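Local atomic coordinates of dihydropteroate synthase (Mycobacterium smegmatis, PDB entry 6OMZ), a protein that probably catalyses the condensation of para-aminobenzoate with 6-hydroxymethyl-7,8-dihydropterin diphosphate to form 7,8-dihydropteroate, the immediate precursor of folate derivatives. Residues 23-28 with 61-66; 99-104 with 115-120. The protein carries 1 engineered substitution. One frame throughout, in Å; residues are numbered along the deposited sequence.

Contact 1: 23-28 with 61-66; sequences QVMGVV and IIDVGG
V24, G26 and V28 bond alternately to I61, D63 and G65 in a parallel strand pair whose axes approach to 4.5 Å with 31° between their directions. G26 is gripped at both polar backbone atoms: its N donates to I61 O, and its O accepts from D63 N at 2.8 Å. The bond from V28 N to D63 O is nearly straight, 172° at the hydrogen, whereas the one from I61 N to V24 O, where the pair begins, is longer at 3.2 Å.

M25, V27, I61 and D63 lie on one face. M25 lies against both I61 and D63 there, reaching across the neighbouring strand: its CG lies 3.6 Å from D63 CB, and its SD sits 3.7 Å from the same carbon. The chain then bends at chi3, and CE ends 4.1 Å from I61 CG2. With CG anti to the backbone N (chi1 -176°), the buried carboxylate of D63 reaches partners outside the pair, OD1 in a hydrogen bond with S100 OG and OD2 in a salt bridge to R269 NE. R269 also bonds the bound pterin monophosphate, so the geometry is consistent with a second-shell role for D63, positioning R269.

V28, I62 and V64 occupy the other face. V28 CG2 meets I62 CG2 at 3.7 Å, and both side chains also rest on L54 of helix 44-56, which lies between the two strands in sequence. With one face covered by that connecting helix and the other carrying V27 close to the ligand, the pair has the two-sided character of neighbouring strands in a TIM barrel, here the pterin-binding barrel of the DHPS family.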
# COMPACT_ATOMS: atom_id res chain seq x y z
N GLN A 23 -2.94 -6.29 -10.05
CA GLN A 23 -1.54 -5.90 -9.94
C GLN A 23 -1.00 -6.27 -8.57
O GLN A 23 -1.55 -5.87 -7.54
CB GLN A 23 -1.39 -4.39 -10.17
CG GLN A 23 -2.00 -3.91 -11.47
CD GLN A 23 -1.26 -4.44 -12.67
OE1 GLN A 23 -1.74 -5.34 -13.36
NE2 GLN A 23 -0.08 -3.89 -12.92
N VAL A 24 0.09 -7.03 -8.54
CA VAL A 24 0.74 -7.35 -7.27
C VAL A 24 1.82 -6.30 -7.01
O VAL A 24 2.77 -6.17 -7.78
CB VAL A 24 1.31 -8.77 -7.28
CG1 VAL A 24 2.14 -9.02 -6.01
CG2 VAL A 24 0.16 -9.77 -7.33
N MET A 25 1.66 -5.55 -5.92
CA MET A 25 2.59 -4.51 -5.53
C MET A 25 3.46 -5.04 -4.39
O MET A 25 2.96 -5.23 -3.27
CB MET A 25 1.83 -3.25 -5.12
CG MET A 25 2.69 -2.13 -4.55
SD MET A 25 1.67 -0.80 -3.87
CE MET A 25 1.11 0.01 -5.37
N GLY A 26 4.74 -5.29 -4.66
CA GLY A 26 5.67 -5.75 -3.63
C GLY A 26 6.37 -4.59 -2.92
O GLY A 26 6.79 -3.62 -3.54
N VAL A 27 6.51 -4.73 -1.60
CA VAL A 27 6.98 -3.64 -0.74
C VAL A 27 8.49 -3.75 -0.55
O VAL A 27 9.00 -4.81 -0.17
CB VAL A 27 6.28 -3.69 0.63
CG1 VAL A 27 6.89 -2.65 1.59
CG2 VAL A 27 4.81 -3.42 0.48
N VAL A 28 9.20 -2.65 -0.78
CA VAL A 28 10.61 -2.50 -0.42
C VAL A 28 10.71 -1.25 0.45
O VAL A 28 10.57 -0.13 -0.06
CB VAL A 28 11.53 -2.40 -1.64
CG1 VAL A 28 12.98 -2.13 -1.22
CG2 VAL A 28 11.45 -3.68 -2.49
N ILE A 61 4.48 -4.12 -9.59
CA ILE A 61 4.85 -2.80 -9.09
C ILE A 61 5.71 -3.00 -7.85
O ILE A 61 5.40 -3.86 -7.02
CB ILE A 61 3.60 -1.95 -8.74
CG1 ILE A 61 2.72 -1.76 -9.97
CG2 ILE A 61 4.02 -0.59 -8.13
CD1 ILE A 61 1.34 -1.21 -9.66
N ILE A 62 6.77 -2.21 -7.72
CA ILE A 62 7.57 -2.19 -6.49
C ILE A 62 7.27 -0.89 -5.77
O ILE A 62 7.49 0.19 -6.32
CB ILE A 62 9.07 -2.34 -6.76
CG1 ILE A 62 9.37 -3.69 -7.45
CG2 ILE A 62 9.83 -2.22 -5.46
CD1 ILE A 62 8.89 -4.91 -6.66
N ASP A 63 6.76 -0.99 -4.54
CA ASP A 63 6.43 0.15 -3.70
C ASP A 63 7.61 0.43 -2.78
O ASP A 63 7.86 -0.33 -1.84
CB ASP A 63 5.15 -0.14 -2.91
CG ASP A 63 4.67 1.06 -2.08
OD1 ASP A 63 4.57 2.18 -2.63
OD2 ASP A 63 4.36 0.87 -0.89
N VAL A 64 8.34 1.52 -3.04
CA VAL A 64 9.55 1.85 -2.29
C VAL A 64 9.21 2.88 -1.22
O VAL A 64 8.56 3.89 -1.52
CB VAL A 64 10.66 2.36 -3.23
CG1 VAL A 64 11.90 2.81 -2.45
CG2 VAL A 64 11.04 1.25 -4.25
N GLY A 65 9.63 2.63 0.02
CA GLY A 65 9.39 3.56 1.11
C GLY A 65 10.63 3.76 1.97
O GLY A 65 11.50 2.90 2.04
N GLY A 66 10.70 4.93 2.61
CA GLY A 66 11.83 5.23 3.46
C GLY A 66 11.46 5.45 4.91
O GLY A 66 12.33 5.58 5.78

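Contact 2: 99-104 with 115-120; sequences ISIDTM and AGAHIV. With PMM (pterin-6-yl-methyl-monophosphate), chain D.
Strand 98-102, helix 106-114 and strand 119-122 form a beta-alpha-beta unit, and its two strands meet where S100 pairs with I119 and I101 with V120, in parallel. I99 O takes two donors, H118 N at 2.8 Å in the carbonyl plane and I119 N at 3.2 Å with a more bent N-H...O angle of 137°. Two residues on from I99, I101 N donates to I119 O.

The helix ends in a Schellman motif at G116, whose phi of 122° suits glycine. A water bridges this turn to the strand, accepting from I99 N at 2.9 Å and donating to G116 O.

On one face S100 CB lies 3.7 Å from I119 CB. On the other, with I101 CG1 anti to the backbone N (chi1 172°), I101 CG2 falls between the N and the carbonyl carbon and touches V120 CG2 at 3.9 Å and A117 CB at 4.2 Å. A112 and V85, from helices 106-114 and 78-93, also pack against I101.

D102, at the C-terminal end of its strand, brings OD2 to 2.8 Å from PMM N8. Ligand contact from a strand's C-terminal end is the usual placing of a TIM-barrel active site.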
# COMPACT_ATOMS: atom_id res chain seq x y z
N ILE A 99 7.47 1.65 -10.44
CA ILE A 99 7.82 1.94 -9.06
C ILE A 99 6.83 2.94 -8.49
O ILE A 99 6.58 3.98 -9.10
CB ILE A 99 9.25 2.49 -8.95
CG1 ILE A 99 10.26 1.44 -9.40
CG2 ILE A 99 9.54 2.96 -7.51
CD1 ILE A 99 11.60 2.03 -9.74
N SER A 100 6.29 2.64 -7.31
CA SER A 100 5.53 3.62 -6.55
C SER A 100 6.37 4.08 -5.37
O SER A 100 7.11 3.29 -4.78
CB SER A 100 4.19 3.06 -6.08
OG SER A 100 4.36 1.91 -5.29
N ILE A 101 6.26 5.37 -5.04
CA ILE A 101 6.90 5.96 -3.87
C ILE A 101 5.86 6.06 -2.75
O ILE A 101 4.83 6.72 -2.89
CB ILE A 101 7.52 7.33 -4.17
CG1 ILE A 101 8.00 8.03 -2.88
CG2 ILE A 101 6.54 8.25 -4.94
CD1 ILE A 101 9.23 7.33 -2.22
N ASP A 102 6.13 5.38 -1.63
CA ASP A 102 5.26 5.39 -0.45
C ASP A 102 5.72 6.55 0.42
O ASP A 102 6.66 6.44 1.21
CB ASP A 102 5.36 4.04 0.28
CG ASP A 102 4.41 3.92 1.46
OD1 ASP A 102 3.89 4.94 1.98
OD2 ASP A 102 4.17 2.77 1.88
N THR A 103 5.07 7.71 0.26
CA THR A 103 5.41 8.88 1.06
C THR A 103 4.17 9.75 1.22
O THR A 103 3.28 9.77 0.35
CB THR A 103 6.57 9.70 0.45
OG1 THR A 103 7.01 10.72 1.37
CG2 THR A 103 6.13 10.40 -0.84
N MET A 104 4.10 10.45 2.36
CA MET A 104 3.12 11.49 2.62
C MET A 104 3.64 12.89 2.32
O MET A 104 2.90 13.86 2.50
CB MET A 104 2.69 11.50 4.10
CG MET A 104 2.27 10.20 4.71
SD MET A 104 1.88 10.50 6.46
CE MET A 104 3.49 10.86 7.16
N ALA A 115 13.58 10.56 -9.71
CA ALA A 115 14.44 9.38 -9.74
C ALA A 115 13.87 8.23 -10.56
O ALA A 115 14.58 7.23 -10.76
CB ALA A 115 14.72 8.88 -8.32
N GLY A 116 12.62 8.32 -11.00
CA GLY A 116 12.05 7.31 -11.88
C GLY A 116 10.80 6.63 -11.37
O GLY A 116 10.28 5.75 -12.06
N ALA A 117 10.29 6.98 -10.19
CA ALA A 117 9.01 6.45 -9.74
C ALA A 117 7.91 6.93 -10.68
O ALA A 117 7.98 8.02 -11.24
CB ALA A 117 8.71 6.89 -8.31
N HIS A 118 6.90 6.09 -10.86
CA HIS A 118 5.79 6.40 -11.76
C HIS A 118 4.43 6.44 -11.08
O HIS A 118 3.43 6.69 -11.77
CB HIS A 118 5.74 5.40 -12.92
CG HIS A 118 6.76 5.65 -13.98
ND1 HIS A 118 7.11 4.71 -14.92
CD2 HIS A 118 7.51 6.75 -14.26
CE1 HIS A 118 8.03 5.21 -15.73
NE2 HIS A 118 8.29 6.45 -15.35
N ILE A 119 4.36 6.17 -9.78
CA ILE A 119 3.12 6.22 -9.00
C ILE A 119 3.48 6.81 -7.64
O ILE A 119 4.57 6.55 -7.12
CB ILE A 119 2.52 4.81 -8.82
CG1 ILE A 119 2.17 4.14 -10.15
CG2 ILE A 119 1.29 4.83 -7.89
CD1 ILE A 119 1.92 2.65 -9.96
N VAL A 120 2.58 7.59 -7.05
CA VAL A 120 2.75 8.11 -5.70
C VAL A 120 1.73 7.44 -4.79
O VAL A 120 0.53 7.46 -5.09
CB VAL A 120 2.58 9.64 -5.64
CG1 VAL A 120 2.69 10.13 -4.17
CG2 VAL A 120 3.63 10.32 -6.49
N5 PMM D . 0.30 0.01 4.66
C6 PMM D . 1.50 0.47 5.05
C7 PMM D . 2.21 1.36 4.26
N8 PMM D . 1.77 1.84 3.09
N1 PMM D . 0.11 1.93 1.55
C2 PMM D . -1.10 1.57 1.13
N2 PMM D . -1.60 2.12 0.02
N3 PMM D . -1.89 0.68 1.80
C4 PMM D . -1.55 0.06 2.98
O4 PMM D . -2.30 -0.75 3.51
C4A PMM D . -0.22 0.44 3.50
C8A PMM D . 0.57 1.38 2.73
C9 PMM D . 1.97 0.08 6.43
O10 PMM D . 2.30 -1.33 6.44
PA PMM D . 3.76 -2.01 6.19
O1P PMM D . 3.52 -3.48 6.27
O2P PMM D . 4.27 -1.59 4.81
O3P PMM D . 4.72 -1.51 7.26
O HOH W 1 8.74 3.42 -12.41

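Overall arrangement
Contacts 1 and 2 are successive strand pairs of one parallel sheet, in the order 23-29, 61-65, 98-102, 119-122, with centres about 9 Å apart. Neighbouring strands 61-65 and 98-102 join them: V64 N lies 2.8 Å from S100 O, a probable hydrogen bond. Both are largely buried, but contact 1 is the more extensive, at 500 against 362 Å² of buried surface, while contact 2 reaches an exposed residue, H118, and includes a water beside the helix end. Their chemistry differs with place along the strands: D63, within its strand, stands behind the pocket, whereas D102, at the C-terminal end of its own, meets the pterin directly. R269 bridges the two, salt-bridged to both aspartates.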